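Local coordinates for endo-beta-1,4-glucanase (cellulase B) (Bacillus halodurans, PDB 4V2X), which hydrolyses beta-1,4-linked glucans, probably including xyloglucan and beta-1,3-1,4-glucans, with a family 5 catalytic module aided by its CBM46 module and joined to an Ig-like one, at residues D143-I148 with P187-F192; N504-M509 with F562-G567. All blocks are in the same frame, centred on the assembly; numbering follows the deposited sequence. Where two conformers were deposited one is given.

In the fold
The two contacts show the same principle, neighbouring strands tied by backbone and side chains, in two modules of one enzyme. Contact 1 joins parallel strands 145-149 and 190-193 of the closed eight-stranded barrel in the catalytic module. Contact 2 joins antiparallel strands 506-513 and 556-564 of the C-terminal CBM46 module. They share no sheet and come in series along the chain, contact 1 first. Their centres are about 45 Å apart (nearest atoms about 33 Å), and the contacts lie on opposite sides of the chain's centre. W565 of contact 2 nevertheless touches R288 and Q333 of the catalytic module and Y397 of the Ig-like module, so contact 2 lies where all three modules meet.

Contact 1: D143-I148 with P187-F192; sequences DLYVMI and PTKLMF
K189 lies across the Y145 ring before reaching D143. Its CB and CG run above the CD2-CE2 side of the ring, on the face CE covers, CG coming 3.8 Å from Y145 CE2. CD arches higher, and a bend at chi3 (75°) brings CE down over the middle, 3.8 Å from the centroid, a CH-pi contact. At the tip NZ makes a salt bridge with D143 OD1 (2.6 Å), a hydrogen bond to D143 O (2.9 Å) from above the carbonyl plane, and a cation-pi contact with Y145. A water links NZ, weakly, to L144 O. D143, with positive phi, is the C-prime residue of the Schellman motif ending helix 126-141; D64 holds Y145 OH.

Beyond it the strands pair in parallel: V146 N bonds to K189 O, M191 N to V146 O (2.8 Å) and I148 N to M191 O. On one face M147 CB packs against M191 CG; on the other, V146 CG1 meets L190 CD1 at 3.7 Å and I148 lies alongside F192, helix 126-141 covering V146 and I148, helix 165-183 covering L190 and F192. These are adjacent strands of the glycoside hydrolase family 5 (beta/alpha)8 barrel, helix 165-183 lying in the beta-alpha-beta crossover between them.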
loop_
_atom_site.group_PDB
_atom_site.type_symbol
_atom_site.label_atom_id
_atom_site.label_comp_id
_atom_site.label_asym_id
_atom_site.label_seq_id
_atom_site.Cartn_x
_atom_site.Cartn_y
_atom_site.Cartn_z
ATOM N N ASP A 143 -39.018 1.229 7.803
ATOM C CA ASP A 143 -38.101 0.770 8.841
ATOM C C ASP A 143 -36.904 -0.020 8.314
ATOM O O ASP A 143 -36.266 -0.764 9.065
ATOM C CB ASP A 143 -38.848 -0.072 9.887
ATOM C CG ASP A 143 -38.119 -0.131 11.206
ATOM O OD1 ASP A 143 -37.392 0.835 11.530
ATOM O OD2 ASP A 143 -38.265 -1.148 11.918
ATOM N N LEU A 144 -36.596 0.148 7.030
ATOM C CA LEU A 144 -35.459 -0.526 6.426
ATOM C C LEU A 144 -34.191 0.285 6.589
ATOM O O LEU A 144 -34.226 1.509 6.645
ATOM C CB LEU A 144 -35.705 -0.750 4.932
ATOM C CG LEU A 144 -36.965 -1.531 4.562
ATOM C CD1 LEU A 144 -37.161 -1.526 3.055
ATOM C CD2 LEU A 144 -36.890 -2.952 5.092
ATOM N N TYR A 145 -33.067 -0.423 6.661
ATOM C CA TYR A 145 -31.753 0.174 6.434
ATOM C C TYR A 145 -31.638 0.369 4.932
ATOM O O TYR A 145 -32.247 -0.377 4.158
ATOM C CB TYR A 145 -30.629 -0.753 6.923
ATOM C CG TYR A 145 -30.585 -0.886 8.420
ATOM C CD1 TYR A 145 -31.424 -1.775 9.083
ATOM C CD2 TYR A 145 -29.722 -0.106 9.179
ATOM C CE1 TYR A 145 -31.405 -1.885 10.463
ATOM C CE2 TYR A 145 -29.699 -0.206 10.559
ATOM C CZ TYR A 145 -30.542 -1.094 11.196
ATOM O OH TYR A 145 -30.513 -1.193 12.574
ATOM N N VAL A 146 -30.858 1.363 4.525
ATOM C CA VAL A 146 -30.708 1.716 3.120
ATOM C C VAL A 146 -29.240 1.956 2.792
ATOM O O VAL A 146 -28.545 2.665 3.514
ATOM C CB VAL A 146 -31.492 3.005 2.783
ATOM C CG1 VAL A 146 -31.348 3.350 1.305
ATOM C CG2 VAL A 146 -32.956 2.862 3.166
ATOM N N MET A 147 -28.777 1.385 1.683
ATOM C CA MET A 147 -27.425 1.642 1.189
ATOM C C MET A 147 -27.519 2.258 -0.190
ATOM O O MET A 147 -28.171 1.701 -1.068
ATOM C CB MET A 147 -26.611 0.342 1.109
ATOM C CG MET A 147 -25.141 0.524 0.737
ATOM S SD MET A 147 -24.228 -1.016 0.456
ATOM C CE MET A 147 -24.629 -1.956 1.927
ATOM N N ILE A 148 -26.872 3.407 -0.375
ATOM C CA ILE A 148 -26.733 4.002 -1.695
ATOM C C ILE A 148 -25.250 4.074 -2.039
ATOM O O ILE A 148 -24.388 4.032 -1.150
ATOM C CB ILE A 148 -27.352 5.414 -1.798
ATOM C CG1 ILE A 148 -26.689 6.376 -0.810
ATOM C CG2 ILE A 148 -28.864 5.349 -1.588
ATOM C CD1 ILE A 148 -27.103 7.819 -1.011
ATOM N N PRO A 187 -31.522 9.844 8.792
ATOM C CA PRO A 187 -31.218 8.866 9.842
ATOM C C PRO A 187 -30.004 8.017 9.486
ATOM O O PRO A 187 -29.758 7.769 8.304
ATOM C CB PRO A 187 -32.469 7.989 9.884
ATOM C CG PRO A 187 -33.562 8.847 9.344
ATOM C CD PRO A 187 -32.920 9.748 8.334
ATOM N N THR A 188 -29.257 7.573 10.493
ATOM C CA THR A 188 -28.042 6.788 10.241
ATOM C C THR A 188 -28.327 5.377 9.717
ATOM O O THR A 188 -27.393 4.649 9.386
ATOM C CB THR A 188 -27.152 6.690 11.492
ATOM O OG1 THR A 188 -27.907 6.164 12.588
ATOM C CG2 THR A 188 -26.612 8.069 11.852
ATOM N N LYS A 189 -29.603 5.001 9.638
ATOM C CA LYS A 189 -30.006 3.768 8.946
ATOM C C LYS A 189 -29.755 3.865 7.436
ATOM O O LYS A 189 -29.749 2.841 6.741
ATOM C CB LYS A 189 -31.469 3.438 9.232
ATOM C CG LYS A 189 -31.699 3.079 10.693
ATOM C CD LYS A 189 -33.139 2.710 10.980
ATOM C CE LYS A 189 -33.475 1.328 10.463
ATOM N NZ LYS A 189 -34.812 0.900 10.957
ATOM N N LEU A 190 -29.572 5.087 6.938
ATOM C CA LEU A 190 -29.028 5.313 5.590
ATOM C C LEU A 190 -27.500 5.278 5.666
ATOM O O LEU A 190 -26.890 6.054 6.415
ATOM C CB LEU A 190 -29.487 6.662 5.022
ATOM C CG LEU A 190 -28.883 7.099 3.680
ATOM C CD1 LEU A 190 -29.214 6.109 2.565
ATOM C CD2 LEU A 190 -29.360 8.498 3.317
ATOM N N MET A 191 -26.892 4.362 4.917
ATOM C CA MET A 191 -25.433 4.240 4.857
ATOM C C MET A 191 -24.941 4.495 3.434
ATOM O O MET A 191 -25.691 4.321 2.473
ATOM C CB MET A 191 -24.984 2.857 5.343
ATOM C CG MET A 191 -25.295 1.710 4.392
ATOM S SD MET A 191 -25.404 0.117 5.231
ATOM C CE MET A 191 -27.073 0.233 5.878
ATOM N N PHE A 192 -23.683 4.920 3.315
ATOM C CA PHE A 192 -23.064 5.205 2.020
ATOM C C PHE A 192 -22.006 4.167 1.674
ATOM O O PHE A 192 -21.192 3.811 2.523
ATOM C CB PHE A 192 -22.348 6.562 2.030
ATOM C CG PHE A 192 -23.218 7.746 2.384
ATOM C CD1 PHE A 192 -24.591 7.734 2.208
ATOM C CD2 PHE A 192 -22.622 8.915 2.853
ATOM C CE1 PHE A 192 -25.357 8.849 2.524
ATOM C CE2 PHE A 192 -23.380 10.031 3.170
ATOM C CZ PHE A 192 -24.751 9.998 3.009
HETATM O O HOH W 1 -35.531 3.038 8.818
#

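Contact 2: N504-M509 with F562-G567; sequences NSLATM and FHFWSG. With GOL (glycerol), chain F.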
loop_
_atom_site.group_PDB
_atom_site.type_symbol
_atom_site.label_atom_id
_atom_site.label_comp_id
_atom_site.label_asym_id
_atom_site.label_seq_id
_atom_site.Cartn_x
_atom_site.Cartn_y
_atom_site.Cartn_z
ATOM N N ASN A 504 -37.778 -35.091 -21.425
ATOM C CA ASN A 504 -36.443 -34.862 -20.872
ATOM C C ASN A 504 -36.105 -33.392 -20.712
ATOM O O ASN A 504 -36.627 -32.536 -21.428
ATOM C CB ASN A 504 -35.375 -35.504 -21.755
ATOM C CG ASN A 504 -35.459 -37.008 -21.762
ATOM O OD1 ASN A 504 -34.925 -37.665 -20.870
ATOM N ND2 ASN A 504 -36.139 -37.565 -22.764
ATOM N N SER A 505 -35.218 -33.124 -19.755
ATOM C CA SER A 505 -34.653 -31.801 -19.544
ATOM C C SER A 505 -33.166 -31.856 -19.880
ATOM O O SER A 505 -32.461 -32.758 -19.424
ATOM C CB SER A 505 -34.845 -31.380 -18.088
ATOM O OG SER A 505 -34.160 -30.178 -17.797
ATOM N N LEU A 506 -32.697 -30.903 -20.680
ATOM C CA LEU A 506 -31.296 -30.889 -21.089
ATOM C C LEU A 506 -30.427 -30.334 -19.974
ATOM O O LEU A 506 -30.729 -29.284 -19.424
ATOM C CB LEU A 506 -31.120 -30.045 -22.352
ATOM C CG LEU A 506 -29.695 -29.922 -22.911
ATOM C CD1 LEU A 506 -29.194 -31.247 -23.455
ATOM C CD2 LEU A 506 -29.652 -28.852 -23.989
ATOM N N ALA A 507 -29.329 -31.026 -19.670
ATOM C CA ALA A 507 -28.377 -30.576 -18.655
ATOM C C ALA A 507 -27.219 -29.779 -19.264
ATOM O O ALA A 507 -26.916 -28.667 -18.826
ATOM C CB ALA A 507 -27.842 -31.768 -17.878
ATOM N N THR A 508 -26.577 -30.352 -20.271
ATOM C CA THR A 508 -25.457 -29.676 -20.930
ATOM C C THR A 508 -25.147 -30.336 -22.283
ATOM O O THR A 508 -25.769 -31.337 -22.668
ATOM C CB THR A 508 -24.220 -29.604 -19.989
ATOM O OG1 THR A 508 -23.156 -28.832 -20.589
ATOM C CG2 THR A 508 -23.745 -31.000 -19.610
ATOM N N MET A 509 -24.223 -29.729 -23.015
ATOM C CA MET A 509 -23.871 -30.176 -24.353
ATOM C C MET A 509 -22.363 -30.085 -24.515
ATOM O O MET A 509 -21.773 -29.048 -24.219
ATOM C CB MET A 509 -24.543 -29.301 -25.411
ATOM C CG MET A 509 -24.301 -29.777 -26.839
ATOM S SD MET A 509 -24.626 -28.536 -28.105
ATOM C CE MET A 509 -23.205 -27.459 -27.919
ATOM N N PHE A 562 -25.354 -34.464 -26.198
ATOM C CA PHE A 562 -26.355 -33.856 -25.353
ATOM C C PHE A 562 -26.613 -34.768 -24.175
ATOM O O PHE A 562 -26.928 -35.941 -24.354
ATOM C CB PHE A 562 -27.636 -33.612 -26.144
ATOM C CG PHE A 562 -27.467 -32.615 -27.247
ATOM C CD1 PHE A 562 -27.042 -33.014 -28.500
ATOM C CD2 PHE A 562 -27.720 -31.268 -27.022
ATOM C CE1 PHE A 562 -26.873 -32.087 -29.516
ATOM C CE2 PHE A 562 -27.560 -30.339 -28.029
ATOM C CZ PHE A 562 -27.138 -30.749 -29.281
ATOM N N HIS A 563 -26.445 -34.205 -22.981
ATOM C CA HIS A 563 -26.631 -34.906 -21.718
ATOM C C HIS A 563 -27.931 -34.448 -21.089
ATOM O O HIS A 563 -28.121 -33.259 -20.860
ATOM C CB HIS A 563 -25.472 -34.571 -20.780
ATOM C CG HIS A 563 -24.132 -34.986 -21.301
ATOM N ND1 HIS A 563 -23.553 -36.195 -20.983
ATOM C CD2 HIS A 563 -23.258 -34.357 -22.122
ATOM C CE1 HIS A 563 -22.381 -36.293 -21.583
ATOM N NE2 HIS A 563 -22.174 -35.189 -22.275
ATOM N N PHE A 564 -28.823 -35.395 -20.808
ATOM C CA PHE A 564 -30.116 -35.091 -20.197
ATOM C C PHE A 564 -30.157 -35.567 -18.753
ATOM O O PHE A 564 -29.446 -36.494 -18.372
ATOM C CB PHE A 564 -31.252 -35.721 -21.010
ATOM C CG PHE A 564 -31.325 -35.217 -22.419
ATOM C CD1 PHE A 564 -30.537 -35.783 -23.415
ATOM C CD2 PHE A 564 -32.153 -34.150 -22.745
ATOM C CE1 PHE A 564 -30.587 -35.308 -24.716
ATOM C CE2 PHE A 564 -32.205 -33.670 -24.041
ATOM C CZ PHE A 564 -31.424 -34.250 -25.027
ATOM N N TRP A 565 -30.997 -34.922 -17.953
ATOM C CA TRP A 565 -31.068 -35.203 -16.518
ATOM C C TRP A 565 -31.569 -36.610 -16.176
ATOM O O TRP A 565 -31.345 -37.098 -15.068
ATOM C CB TRP A 565 -31.914 -34.139 -15.819
ATOM C CG TRP A 565 -31.155 -32.865 -15.655
ATOM C CD1 TRP A 565 -31.351 -31.702 -16.323
ATOM C CD2 TRP A 565 -30.036 -32.653 -14.793
ATOM N NE1 TRP A 565 -30.433 -30.764 -15.920
ATOM C CE2 TRP A 565 -29.609 -31.327 -14.985
ATOM C CE3 TRP A 565 -29.351 -33.458 -13.877
ATOM C CZ2 TRP A 565 -28.536 -30.778 -14.277
ATOM C CZ3 TRP A 565 -28.284 -32.913 -13.177
ATOM C CH2 TRP A 565 -27.887 -31.584 -13.385
ATOM N N SER A 566 -32.255 -37.239 -17.122
ATOM C CA SER A 566 -32.690 -38.625 -16.990
ATOM C C SER A 566 -31.538 -39.616 -17.083
ATOM O O SER A 566 -31.720 -40.790 -16.781
ATOM C CB SER A 566 -33.679 -38.954 -18.104
ATOM O OG SER A 566 -33.060 -38.778 -19.366
ATOM N N GLY A 567 -30.376 -39.152 -17.543
ATOM C CA GLY A 567 -29.249 -40.023 -17.822
ATOM C C GLY A 567 -29.098 -40.324 -19.300
ATOM O O GLY A 567 -28.079 -40.885 -19.708
HETATM C C1 GOL F . -31.481 -26.037 -16.487
HETATM O O1 GOL F . -32.811 -26.222 -16.981
HETATM C C2 GOL F . -30.622 -27.187 -16.969
HETATM O O2 GOL F . -31.034 -28.384 -16.311
HETATM C C3 GOL F . -29.161 -26.870 -16.696
HETATM O O3 GOL F . -28.456 -27.993 -16.158
HETATM O O HOH W 2 -34.092 -35.546 -18.792
#
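W565 lays its indole against the methyl of A507, whose CB sits 3.6 Å from the centroid of the five-membered ring, a CH-pi contact over one face. A glycerol, probably from the crystallisation liquor, meets the indole edge near NE1 and hydrogen-bonds through its O3 to A507 O; the very short approach of its O2 to NE1 is doubtful.

Further along, apolar side chains meet aromatic rings. M509 CG, anti to the backbone N (chi1 -176°), rises over one face of F562, 3.5 Å from its CE2, while SD lies obliquely beside the ring as a Met-aromatic contact. L506 CD1 serves two rings, at the edge of F562 and over the face of F564, 3.9 Å from F564 CE2.

At the loop end S566 OG donates to N504 OD1 at 2.6 Å, nearly in line with the amide C=O, and accepts from E568 N. Water 2 joins N504 OD1 to the backbone N atoms of S505 and S566, while N504 ND2 is taken by R481 O and F501 O.

W565 N bonds to S505 O at 3.0 Å. Both A507 N (2.8 Å) and, weakly, T508 N turn to H563 O, and H563 N returns a bond to T508 O at 3.0 Å. Two residues facing one make a classic beta bulge, here starting strand 506-513, outermost in this chain's antiparallel CBM46 sheet.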